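Local coordinates for protein P35 (Autographa californica nucleopolyhedrovirus, PDB 1P35) that inhibits caspases to block the apoptosis of infected insect host cells and also suppresses the host's antiviral RNA interference, at residues S68-D71 against E72-Q76; E130-K134 against Y135-K139; C152-K155 against P156-N160; Q208-E211 against F212-L216. One frame throughout, in Å; residues are numbered along the deposited sequence.

In the fold
Following the chain from the N terminus, contact 1 comes first, in the last turns of helix 62-74, whose buried side lies on strands 259-271 and 276-282. Contact 2 joins the end of helix 126-135 to the short helix 137-140, on the opposite side of the chain's centre from contact 1, the centres of the two contacts about 35 Å apart. Contact 3 follows where strand 148-154 runs out into the loop before strand 164-170. Contact 4 closes the series on helix 206-215, beside strands 227-234, 238-249 and 292-295. The four follow in series without nesting or crossing, and none touches another; contacts 1 and 4 come nearest, about 8 Å between nearest atoms.

Contact 1. Residues S68-D71 against E72-Q76; sequences SKVD and EQFDQ. With EDO (1,2-ethanediol), chain G.
Val-70 O is gripped by two amides: Gln-73 N lies 2.9 Å from Val-70 O, and Phe-74 N adds a weak bond. The place is the last turns of helix 62-74. Gln-73 N stands above the carbonyl plane, well off the lone pairs. Its short i to i+3 bond sits beside the usual i to i+4 pairing, which holds on either side: Glu-72 N donates to Ser-68 O, and Asp-75 N lies 2.9 Å from its acceptor, Asp-71 O.

The buried side is carried by Val-70 and Phe-74, side by side and pointing the same way. Val-70 CG1 lies 4.0 Å from both CD1 and CE1 of Phe-74, while Val-70 O lies in the ring plane, 3.3 Å from Phe-74 CD1. Together they rest on Lys-280 of strand 276-282, and Phe-74 also reaches Ile-269.

One carboxylate oxygen of Asp-71 bridges back to Lys-67 and the other to Lys-280 on strand 276-282, which would probably favour its carboxylate form. Glu-72 places CG between its own backbone N and carbonyl carbon (chi1 76°), which sets that CG 3.3 Å from Lys-69 O. Gln-76 folds back, and its NE2 donates to Glu-72 O. Lys-69 stretches out from the helix, and its NZ makes a weak hydrogen bond, 2.8 Å, to O1 of a bound 1,2-ethanediol.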
loop_
_atom_site.group_PDB
_atom_site.type_symbol
_atom_site.label_atom_id
_atom_site.label_comp_id
_atom_site.label_asym_id
_atom_site.label_seq_id
_atom_site.Cartn_x
_atom_site.Cartn_y
_atom_site.Cartn_z
ATOM N N SER A 68 -4.865 -0.883 8.858
ATOM C CA SER A 68 -4.798 -2.324 8.614
ATOM C C SER A 68 -4.794 -3.090 9.904
ATOM O O SER A 68 -5.355 -4.185 10.004
ATOM C CB SER A 68 -3.513 -2.681 7.821
ATOM O OG SER A 68 -3.147 -4.032 8.000
ATOM N N LYS A 69 -4.116 -2.536 10.903
ATOM C CA LYS A 69 -4.040 -3.241 12.154
ATOM C C LYS A 69 -5.389 -3.295 12.875
ATOM O O LYS A 69 -5.700 -4.300 13.527
ATOM C CB LYS A 69 -2.980 -2.627 13.076
ATOM C CG LYS A 69 -1.562 -2.995 12.659
ATOM C CD LYS A 69 -0.596 -2.723 13.795
ATOM C CE LYS A 69 0.797 -3.248 13.459
ATOM N NZ LYS A 69 1.830 -2.703 14.400
ATOM N N VAL A 70 -6.136 -2.205 12.772
ATOM C CA VAL A 70 -7.441 -2.106 13.407
ATOM C C VAL A 70 -8.370 -3.056 12.701
ATOM O O VAL A 70 -8.962 -3.913 13.361
ATOM C CB VAL A 70 -7.978 -0.640 13.425
ATOM C CG1 VAL A 70 -9.426 -0.598 14.003
ATOM C CG2 VAL A 70 -7.042 0.194 14.351
ATOM N N ASP A 71 -8.441 -2.941 11.373
ATOM C CA ASP A 71 -9.251 -3.834 10.539
ATOM C C ASP A 71 -8.947 -5.320 10.757
ATOM O O ASP A 71 -9.844 -6.138 10.674
ATOM C CB ASP A 71 -9.090 -3.550 9.029
ATOM C CG ASP A 71 -9.723 -2.231 8.605
ATOM O OD1 ASP A 71 -10.599 -1.740 9.345
ATOM O OD2 ASP A 71 -9.385 -1.701 7.517
ATOM N N GLU A 72 -7.711 -5.699 11.061
ATOM C CA GLU A 72 -7.508 -7.145 11.212
ATOM C C GLU A 72 -7.980 -7.665 12.583
ATOM O O GLU A 72 -8.012 -8.875 12.821
ATOM C CB GLU A 72 -6.041 -7.539 10.976
ATOM C CG GLU A 72 -5.124 -7.211 12.132
ATOM C CD GLU A 72 -3.693 -7.696 11.913
ATOM O OE1 GLU A 72 -3.031 -7.268 10.932
ATOM O OE2 GLU A 72 -3.227 -8.513 12.733
ATOM N N GLN A 73 -8.290 -6.763 13.509
ATOM C CA GLN A 73 -8.797 -7.248 14.782
ATOM C C GLN A 73 -10.317 -7.443 14.636
ATOM O O GLN A 73 -10.884 -8.380 15.204
ATOM C CB GLN A 73 -8.516 -6.274 15.906
ATOM C CG GLN A 73 -7.073 -6.141 16.317
ATOM C CD GLN A 73 -6.490 -7.465 16.815
ATOM O OE1 GLN A 73 -7.100 -8.188 17.643
ATOM N NE2 GLN A 73 -5.293 -7.783 16.330
ATOM N N PHE A 74 -10.957 -6.576 13.844
ATOM C CA PHE A 74 -12.387 -6.652 13.647
ATOM C C PHE A 74 -12.824 -7.685 12.618
ATOM O O PHE A 74 -13.955 -8.227 12.698
ATOM C CB PHE A 74 -12.966 -5.252 13.313
ATOM C CG PHE A 74 -12.986 -4.317 14.506
ATOM C CD1 PHE A 74 -11.825 -3.646 14.920
ATOM C CD2 PHE A 74 -14.136 -4.249 15.327
ATOM C CE1 PHE A 74 -11.794 -2.937 16.142
ATOM C CE2 PHE A 74 -14.132 -3.553 16.528
ATOM C CZ PHE A 74 -12.951 -2.889 16.961
ATOM N N ASP A 75 -11.958 -7.942 11.639
ATOM C CA ASP A 75 -12.273 -8.934 10.622
ATOM C C ASP A 75 -12.507 -10.254 11.301
ATOM O O ASP A 75 -13.366 -11.023 10.887
ATOM C CB ASP A 75 -11.157 -9.082 9.604
ATOM C CG ASP A 75 -11.193 -8.007 8.554
ATOM O OD1 ASP A 75 -12.098 -7.148 8.597
ATOM O OD2 ASP A 75 -10.307 -8.017 7.678
ATOM N N GLN A 76 -11.745 -10.489 12.362
ATOM C CA GLN A 76 -11.846 -11.703 13.143
ATOM C C GLN A 76 -13.210 -11.852 13.809
ATOM O O GLN A 76 -13.522 -12.901 14.364
ATOM C CB GLN A 76 -10.761 -11.716 14.225
ATOM C CG GLN A 76 -9.344 -12.044 13.701
ATOM C CD GLN A 76 -8.274 -11.939 14.788
ATOM O OE1 GLN A 76 -8.414 -12.498 15.882
ATOM N NE2 GLN A 76 -7.193 -11.231 14.484
HETATM C C1 EDO G . 0.485 0.634 13.352
HETATM O O1 EDO G . 1.351 -0.445 12.905
HETATM C C2 EDO G . 0.515 0.788 14.841
HETATM O O2 EDO G . 1.787 1.250 15.213
#

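Contact 2. Residues E130-K134 against Y135-K139; sequences EAYEK and YCLPK
Tyr-132 and Cys-136 form the tight side of this contact, where helix 126-135 ends and the chain turns into the short helix 137-140. Cys-136 CB sits over one face of the Tyr-132 ring, a CH-pi contact 3.8 Å from CB to the ring centroid and 20° off the normal. Its SG lies obliquely to the same ring, a sulfur-aromatic contact. With CG anti to its backbone N (chi1 180°), Tyr-132 swings its ring along the helix to meet the residues of the next turn. Leu-137 N lies over the same face as Cys-136 CB, near the rim, and Leu-137 CD1 approaches Tyr-132 CE1 at 4.0 Å, the two side chains crossing at about a right angle.

The backbone oxygen of Tyr-132 takes two amides, Cys-136 N and Leu-137 N, each 2.8 Å from that O. The second is an i to i+5 bond, consistent with a wider, pi-like turn at the helix end. Pro-138, which has no N-H to give, packs CD 3.3 Å from Glu-133 O instead.

The other side is more exposed. There Tyr-135 N donates to Ala-131 O at 2.7 Å, and the extended Lys-134 chain runs alongside Tyr-135, laying its CD over one ring face, 3.9 Å from the centroid. The phenol itself is fixed from elsewhere, by a hydrogen bond to Asp-187.

On the buried side, Tyr-132 packs on Leu-110, Phe-114 and Leu-118 of helix 110-120 and Cys-136 on Val-2 and Phe-4 of strand 2-4. Tyr-135 and Pro-138 lean on Ile-185 in a loop.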
loop_
_atom_site.group_PDB
_atom_site.type_symbol
_atom_site.label_atom_id
_atom_site.label_comp_id
_atom_site.label_asym_id
_atom_site.label_seq_id
_atom_site.Cartn_x
_atom_site.Cartn_y
_atom_site.Cartn_z
ATOM N N GLU A 130 -19.306 33.651 16.867
ATOM C CA GLU A 130 -20.364 33.132 17.704
ATOM C C GLU A 130 -20.581 31.655 17.405
ATOM O O GLU A 130 -20.907 30.884 18.299
ATOM C CB GLU A 130 -21.659 33.924 17.493
ATOM C CG GLU A 130 -21.500 35.436 17.772
ATOM C CD GLU A 130 -22.825 36.186 17.851
ATOM O OE1 GLU A 130 -23.686 35.986 16.960
ATOM O OE2 GLU A 130 -22.991 36.988 18.799
ATOM N N ALA A 131 -20.372 31.272 16.150
ATOM C CA ALA A 131 -20.561 29.882 15.750
ATOM C C ALA A 131 -19.581 29.002 16.539
ATOM O O ALA A 131 -19.973 27.991 17.150
ATOM C CB ALA A 131 -20.328 29.744 14.279
ATOM N N TYR A 132 -18.319 29.433 16.536
ATOM C CA TYR A 132 -17.253 28.772 17.253
ATOM C C TYR A 132 -17.556 28.612 18.757
ATOM O O TYR A 132 -17.385 27.526 19.328
ATOM C CB TYR A 132 -15.935 29.553 17.076
ATOM C CG TYR A 132 -14.782 28.894 17.826
ATOM C CD1 TYR A 132 -14.588 29.130 19.175
ATOM C CD2 TYR A 132 -13.965 27.966 17.209
ATOM C CE1 TYR A 132 -13.625 28.453 19.905
ATOM C CE2 TYR A 132 -12.974 27.271 17.948
ATOM C CZ TYR A 132 -12.825 27.522 19.301
ATOM O OH TYR A 132 -11.906 26.791 20.071
ATOM N N GLU A 133 -17.965 29.700 19.402
ATOM C CA GLU A 133 -18.263 29.686 20.835
ATOM C C GLU A 133 -19.483 28.826 21.137
ATOM O O GLU A 133 -19.605 28.239 22.231
ATOM C CB GLU A 133 -18.478 31.124 21.362
ATOM C CG GLU A 133 -19.027 31.212 22.798
ATOM C CD GLU A 133 -18.851 32.594 23.423
ATOM O OE1 GLU A 133 -19.116 33.583 22.717
ATOM O OE2 GLU A 133 -18.467 32.687 24.618
ATOM N N LYS A 134 -20.388 28.742 20.172
ATOM C CA LYS A 134 -21.586 27.920 20.359
ATOM C C LYS A 134 -21.364 26.436 20.041
ATOM O O LYS A 134 -21.810 25.559 20.778
ATOM C CB LYS A 134 -22.717 28.393 19.460
ATOM C CG LYS A 134 -24.023 27.618 19.749
ATOM C CD LYS A 134 -25.142 28.099 18.841
ATOM C CE LYS A 134 -26.491 27.506 19.240
ATOM N NZ LYS A 134 -27.502 28.006 18.255
ATOM N N TYR A 135 -20.658 26.156 18.951
ATOM C CA TYR A 135 -20.519 24.771 18.549
ATOM C C TYR A 135 -19.208 24.059 18.829
ATOM O O TYR A 135 -19.191 22.829 18.895
ATOM C CB TYR A 135 -20.847 24.658 17.065
ATOM C CG TYR A 135 -22.251 25.115 16.732
ATOM C CD1 TYR A 135 -23.367 24.411 17.210
ATOM C CD2 TYR A 135 -22.465 26.206 15.884
ATOM C CE1 TYR A 135 -24.679 24.774 16.837
ATOM C CE2 TYR A 135 -23.762 26.589 15.501
ATOM C CZ TYR A 135 -24.862 25.861 15.981
ATOM O OH TYR A 135 -26.124 26.205 15.587
ATOM N N CYS A 136 -18.131 24.831 18.984
ATOM C CA CYS A 136 -16.810 24.292 19.219
ATOM C C CYS A 136 -16.292 24.460 20.652
ATOM O O CYS A 136 -15.913 23.476 21.288
ATOM C CB CYS A 136 -15.816 24.959 18.264
ATOM S SG CYS A 136 -16.257 24.851 16.478
ATOM N N LEU A 137 -16.287 25.695 21.170
ATOM C CA LEU A 137 -15.732 25.934 22.495
ATOM C C LEU A 137 -16.147 24.916 23.534
ATOM O O LEU A 137 -15.279 24.342 24.211
ATOM C CB LEU A 137 -16.087 27.322 22.998
ATOM C CG LEU A 137 -15.293 27.648 24.261
ATOM C CD1 LEU A 137 -13.852 28.036 23.832
ATOM C CD2 LEU A 137 -15.950 28.788 25.034
ATOM N N PRO A 138 -17.472 24.613 23.624
ATOM C CA PRO A 138 -18.027 23.646 24.602
ATOM C C PRO A 138 -17.423 22.210 24.525
ATOM O O PRO A 138 -17.427 21.467 25.511
ATOM C CB PRO A 138 -19.546 23.637 24.287
ATOM C CG PRO A 138 -19.806 25.042 23.701
ATOM C CD PRO A 138 -18.537 25.110 22.741
ATOM N N LYS A 139 -16.899 21.816 23.369
ATOM C CA LYS A 139 -16.344 20.475 23.255
ATOM C C LYS A 139 -14.859 20.502 23.596
ATOM O O LYS A 139 -14.201 19.468 23.585
ATOM C CB LYS A 139 -16.577 19.925 21.826
ATOM C CG LYS A 139 -18.095 19.935 21.356
ATOM C CD LYS A 139 -18.987 19.256 22.426
ATOM C CE LYS A 139 -18.660 17.773 22.556
ATOM N NZ LYS A 139 -19.261 17.076 23.735
#

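Contact 3. Residues C152-K155 against P156-N160; sequences CVLK and PGFEN
Two first torsions bring Leu-154 and Phe-158 together. Leu-154 swings CG away from its backbone N (chi1 -173°), off the end of strand 148-154, while a chi1 of 74° folds Phe-158 over its own backbone and turns the ring back toward the strand. The side chains cross at about a right angle, and Leu-154 CD2 comes down on one face of the ring, a CH-pi contact of 4.1 Å from CD2 to the ring centroid and 18° off the normal. It lies toward the rim on the CD1 side, 3.9 Å from Phe-158 CD1.

What allows the meeting is a type I beta turn running from Lys-155 to Phe-158, with Pro-156 and Gly-157 at its two central positions. The ring of Pro-156 restricts phi to the range that the first of these positions needs. The turn leads the chain from the strand into the loop before strand 164-170. Lys-155 O is left at the edge of the Phe-158 ring, near its plane, 3.5 Å from Phe-158 CD1.

Leu-154 and Phe-158 are both buried, and each also touches Ile-33 of strand 24-33 and Gln-164 of strand 164-170. Leu-154 further packs on Tyr-100, and Phe-158 on Glu-98, both in strand 98-106.

No hydrogen bond crosses between residues 152-155 and 156-160, and the side-chain contact across the turn is apolar: one methyl on one ring face, with a carbonyl oxygen facing the ring's C-H edge.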
loop_
_atom_site.group_PDB
_atom_site.type_symbol
_atom_site.label_atom_id
_atom_site.label_comp_id
_atom_site.label_asym_id
_atom_site.label_seq_id
_atom_site.Cartn_x
_atom_site.Cartn_y
_atom_site.Cartn_z
ATOM N N CYS A 152 -5.093 22.781 15.488
ATOM C CA CYS A 152 -4.538 22.358 14.209
ATOM C C CYS A 152 -5.017 23.223 13.049
ATOM O O CYS A 152 -6.214 23.322 12.825
ATOM C CB CYS A 152 -4.912 20.902 14.045
ATOM S SG CYS A 152 -4.495 19.966 15.642
ATOM N N VAL A 153 -4.095 23.862 12.325
ATOM C CA VAL A 153 -4.507 24.761 11.241
ATOM C C VAL A 153 -4.206 24.169 9.883
ATOM O O VAL A 153 -3.139 23.634 9.661
ATOM C CB VAL A 153 -3.825 26.166 11.297
ATOM C CG1 VAL A 153 -4.402 27.046 10.178
ATOM C CG2 VAL A 153 -4.055 26.846 12.665
ATOM N N LEU A 154 -5.182 24.225 8.985
ATOM C CA LEU A 154 -4.982 23.689 7.664
ATOM C C LEU A 154 -5.090 24.832 6.679
ATOM O O LEU A 154 -6.165 25.402 6.523
ATOM C CB LEU A 154 -6.042 22.629 7.356
ATOM C CG LEU A 154 -5.842 21.868 6.040
ATOM C CD1 LEU A 154 -4.509 21.155 6.116
ATOM C CD2 LEU A 154 -6.983 20.823 5.820
ATOM N N LYS A 155 -3.970 25.180 6.041
ATOM C CA LYS A 155 -3.955 26.242 5.042
ATOM C C LYS A 155 -4.978 25.844 3.986
ATOM O O LYS A 155 -5.070 24.679 3.645
ATOM C CB LYS A 155 -2.555 26.372 4.418
ATOM C CG LYS A 155 -1.451 26.853 5.391
ATOM C CD LYS A 155 -0.076 27.108 4.705
ATOM C CE LYS A 155 0.966 27.691 5.686
ATOM N NZ LYS A 155 2.286 28.023 5.048
ATOM N N PRO A 156 -5.748 26.808 3.454
ATOM C CA PRO A 156 -6.808 26.702 2.434
ATOM C C PRO A 156 -6.564 26.183 1.012
ATOM O O PRO A 156 -7.512 25.704 0.351
ATOM C CB PRO A 156 -7.381 28.115 2.401
ATOM C CG PRO A 156 -6.172 28.933 2.666
ATOM C CD PRO A 156 -5.652 28.209 3.891
ATOM N N GLY A 157 -5.338 26.288 0.511
ATOM C CA GLY A 157 -5.122 25.802 -0.839
ATOM C C GLY A 157 -4.978 24.294 -1.022
ATOM O O GLY A 157 -4.848 23.854 -2.155
ATOM N N PHE A 158 -5.018 23.508 0.058
ATOM C CA PHE A 158 -4.840 22.041 -0.005
ATOM C C PHE A 158 -5.595 21.325 -1.125
ATOM O O PHE A 158 -6.647 21.773 -1.592
ATOM C CB PHE A 158 -5.205 21.395 1.355
ATOM C CG PHE A 158 -6.698 21.336 1.646
ATOM C CD1 PHE A 158 -7.355 22.402 2.247
ATOM C CD2 PHE A 158 -7.440 20.217 1.297
ATOM C CE1 PHE A 158 -8.716 22.357 2.496
ATOM C CE2 PHE A 158 -8.829 20.166 1.550
ATOM C CZ PHE A 158 -9.457 21.229 2.142
ATOM N N GLU A 159 -5.062 20.193 -1.556
ATOM C CA GLU A 159 -5.736 19.453 -2.600
ATOM C C GLU A 159 -6.792 18.473 -2.044
ATOM O O GLU A 159 -6.507 17.607 -1.198
ATOM C CB GLU A 159 -4.704 18.732 -3.464
ATOM C CG GLU A 159 -4.710 19.195 -4.915
ATOM C CD GLU A 159 -6.057 18.935 -5.605
ATOM O OE1 GLU A 159 -6.978 18.373 -4.953
ATOM O OE2 GLU A 159 -6.196 19.291 -6.803
ATOM N N ASN A 160 -8.015 18.658 -2.526
ATOM C CA ASN A 160 -9.186 17.856 -2.175
ATOM C C ASN A 160 -8.882 16.396 -1.786
ATOM O O ASN A 160 -9.137 15.953 -0.662
ATOM C CB ASN A 160 -10.135 17.862 -3.376
ATOM C CG ASN A 160 -11.587 17.664 -2.979
ATOM O OD1 ASN A 160 -12.152 18.429 -2.192
ATOM N ND2 ASN A 160 -12.204 16.646 -3.537
#

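Contact 4. Residues Q208-E211 against F212-L216; sequences QFEE and FVQSL. With EDO (1,2-ethanediol), chain F.
Helix 206-215 supplies this contact across its last two turns, a run of i to i+4 bonds with two short ones in the middle, a longer one before them and a weak one at the end. Val-213 N to Phe-209 O (2.9 Å) and Gln-214 N to Glu-210 O (2.9 Å) are nearly straight. Phe-212 N to Gln-208 O, at 3.2 Å, is longer, and Ser-215 N reaches Glu-211 O only weakly, at 3.5 Å. There Ser-215 turns its hydroxyl back on the helix: a chi1 of 78° brings OG round to donate to Phe-212 O at 2.6 Å. Ser-215 OG also bonds to Ser-286, and the carbonyl of Ser-215 takes a hydrogen bond from O2 of a 1,2-ethanediol.

Glu-210 and Gln-214 run side by side with their carboxylate and amide planes 85° apart, and both touch Tyr-230 of strand 227-234. Gln-214 CG lies 3.0 Å from Glu-210 O, a tight approach, whereas its NE2 stays 4.1 Å from Glu-210 OE1. On the inner face, Val-213 CG2 packs against Phe-209 O at 3.4 Å.

The helix packs against several strands. Phe-209 stacks on Phe-268 and touches Val-292 and Leu-294 of strand 292-295, Val-213 leans on Tyr-230 and on Ile-241 of strand 238-249, and Glu-211 makes a salt bridge to Lys-290 in the loop leading into strand 292-295.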
loop_
_atom_site.group_PDB
_atom_site.type_symbol
_atom_site.label_atom_id
_atom_site.label_comp_id
_atom_site.label_asym_id
_atom_site.label_seq_id
_atom_site.Cartn_x
_atom_site.Cartn_y
_atom_site.Cartn_z
ATOM N N GLN A 208 -17.154 2.351 30.142
ATOM C CA GLN A 208 -17.131 3.495 29.232
ATOM C C GLN A 208 -17.331 2.978 27.816
ATOM O O GLN A 208 -17.970 3.624 27.006
ATOM C CB GLN A 208 -15.782 4.257 29.305
ATOM C CG GLN A 208 -15.755 5.597 28.541
ATOM C CD GLN A 208 -14.385 6.326 28.655
ATOM O OE1 GLN A 208 -14.111 7.289 27.933
ATOM N NE2 GLN A 208 -13.546 5.868 29.582
ATOM N N PHE A 209 -16.783 1.799 27.540
ATOM C CA PHE A 209 -16.884 1.241 26.217
ATOM C C PHE A 209 -18.354 0.766 25.960
ATOM O O PHE A 209 -18.884 0.957 24.843
ATOM C CB PHE A 209 -15.854 0.093 26.013
ATOM C CG PHE A 209 -14.380 0.525 26.111
ATOM C CD1 PHE A 209 -14.026 1.857 25.940
ATOM C CD2 PHE A 209 -13.362 -0.404 26.434
ATOM C CE1 PHE A 209 -12.659 2.311 26.102
ATOM C CE2 PHE A 209 -12.001 0.026 26.609
ATOM C CZ PHE A 209 -11.671 1.383 26.439
ATOM N N GLU A 210 -19.004 0.182 26.971
ATOM C CA GLU A 210 -20.401 -0.292 26.828
ATOM C C GLU A 210 -21.290 0.865 26.485
ATOM O O GLU A 210 -22.083 0.810 25.547
ATOM C CB GLU A 210 -20.924 -0.961 28.110
ATOM C CG GLU A 210 -20.248 -2.299 28.384
ATOM C CD GLU A 210 -20.824 -3.013 29.590
ATOM O OE1 GLU A 210 -22.054 -3.285 29.585
ATOM O OE2 GLU A 210 -20.034 -3.303 30.524
ATOM N N GLU A 211 -21.139 1.937 27.254
ATOM C CA GLU A 211 -21.938 3.126 26.986
ATOM C C GLU A 211 -21.751 3.634 25.535
ATOM O O GLU A 211 -22.686 4.056 24.892
ATOM C CB GLU A 211 -21.535 4.254 27.946
ATOM C CG GLU A 211 -22.193 5.603 27.570
ATOM C CD GLU A 211 -21.739 6.776 28.429
ATOM O OE1 GLU A 211 -20.512 6.956 28.655
ATOM O OE2 GLU A 211 -22.618 7.540 28.854
ATOM N N PHE A 212 -20.506 3.640 25.048
ATOM C CA PHE A 212 -20.266 4.167 23.704
ATOM C C PHE A 212 -20.914 3.221 22.641
ATOM O O PHE A 212 -21.644 3.673 21.746
ATOM C CB PHE A 212 -18.722 4.334 23.476
ATOM C CG PHE A 212 -18.366 5.458 22.559
ATOM C CD1 PHE A 212 -18.637 5.374 21.186
ATOM C CD2 PHE A 212 -17.814 6.627 23.058
ATOM C CE1 PHE A 212 -18.362 6.459 20.321
ATOM C CE2 PHE A 212 -17.535 7.713 22.202
ATOM C CZ PHE A 212 -17.809 7.631 20.838
ATOM N N VAL A 213 -20.670 1.909 22.775
ATOM C CA VAL A 213 -21.199 0.934 21.819
ATOM C C VAL A 213 -22.742 0.824 21.794
ATOM O O VAL A 213 -23.331 0.718 20.710
ATOM C CB VAL A 213 -20.556 -0.446 22.039
ATOM C CG1 VAL A 213 -21.188 -1.528 21.124
ATOM C CG2 VAL A 213 -19.033 -0.349 21.734
ATOM N N GLN A 214 -23.380 0.887 22.971
ATOM C CA GLN A 214 -24.854 0.811 23.075
ATOM C C GLN A 214 -25.508 1.981 22.324
ATOM O O GLN A 214 -26.625 1.836 21.796
ATOM C CB GLN A 214 -25.302 0.870 24.557
ATOM C CG GLN A 214 -24.905 -0.322 25.332
ATOM C CD GLN A 214 -25.142 -0.171 26.843
ATOM O OE1 GLN A 214 -25.474 0.905 27.358
ATOM N NE2 GLN A 214 -24.925 -1.252 27.548
ATOM N N SER A 215 -24.826 3.130 22.303
ATOM C CA SER A 215 -25.340 4.341 21.635
ATOM C C SER A 215 -25.213 4.309 20.096
ATOM O O SER A 215 -25.847 5.103 19.379
ATOM C CB SER A 215 -24.591 5.582 22.135
ATOM O OG SER A 215 -23.302 5.700 21.512
ATOM N N LEU A 216 -24.421 3.377 19.585
ATOM C CA LEU A 216 -24.163 3.328 18.126
ATOM C C LEU A 216 -25.283 2.784 17.285
ATOM O O LEU A 216 -25.883 1.811 17.660
ATOM C CB LEU A 216 -22.933 2.477 17.796
ATOM C CG LEU A 216 -21.640 2.821 18.480
ATOM C CD1 LEU A 216 -20.619 1.833 18.040
ATOM C CD2 LEU A 216 -21.265 4.237 18.141
HETATM C C1 EDO F . -29.387 7.704 19.020
HETATM O O1 EDO F . -30.513 6.990 18.450
HETATM C C2 EDO F . -28.566 6.741 19.835
HETATM O O2 EDO F . -27.264 7.270 20.025
#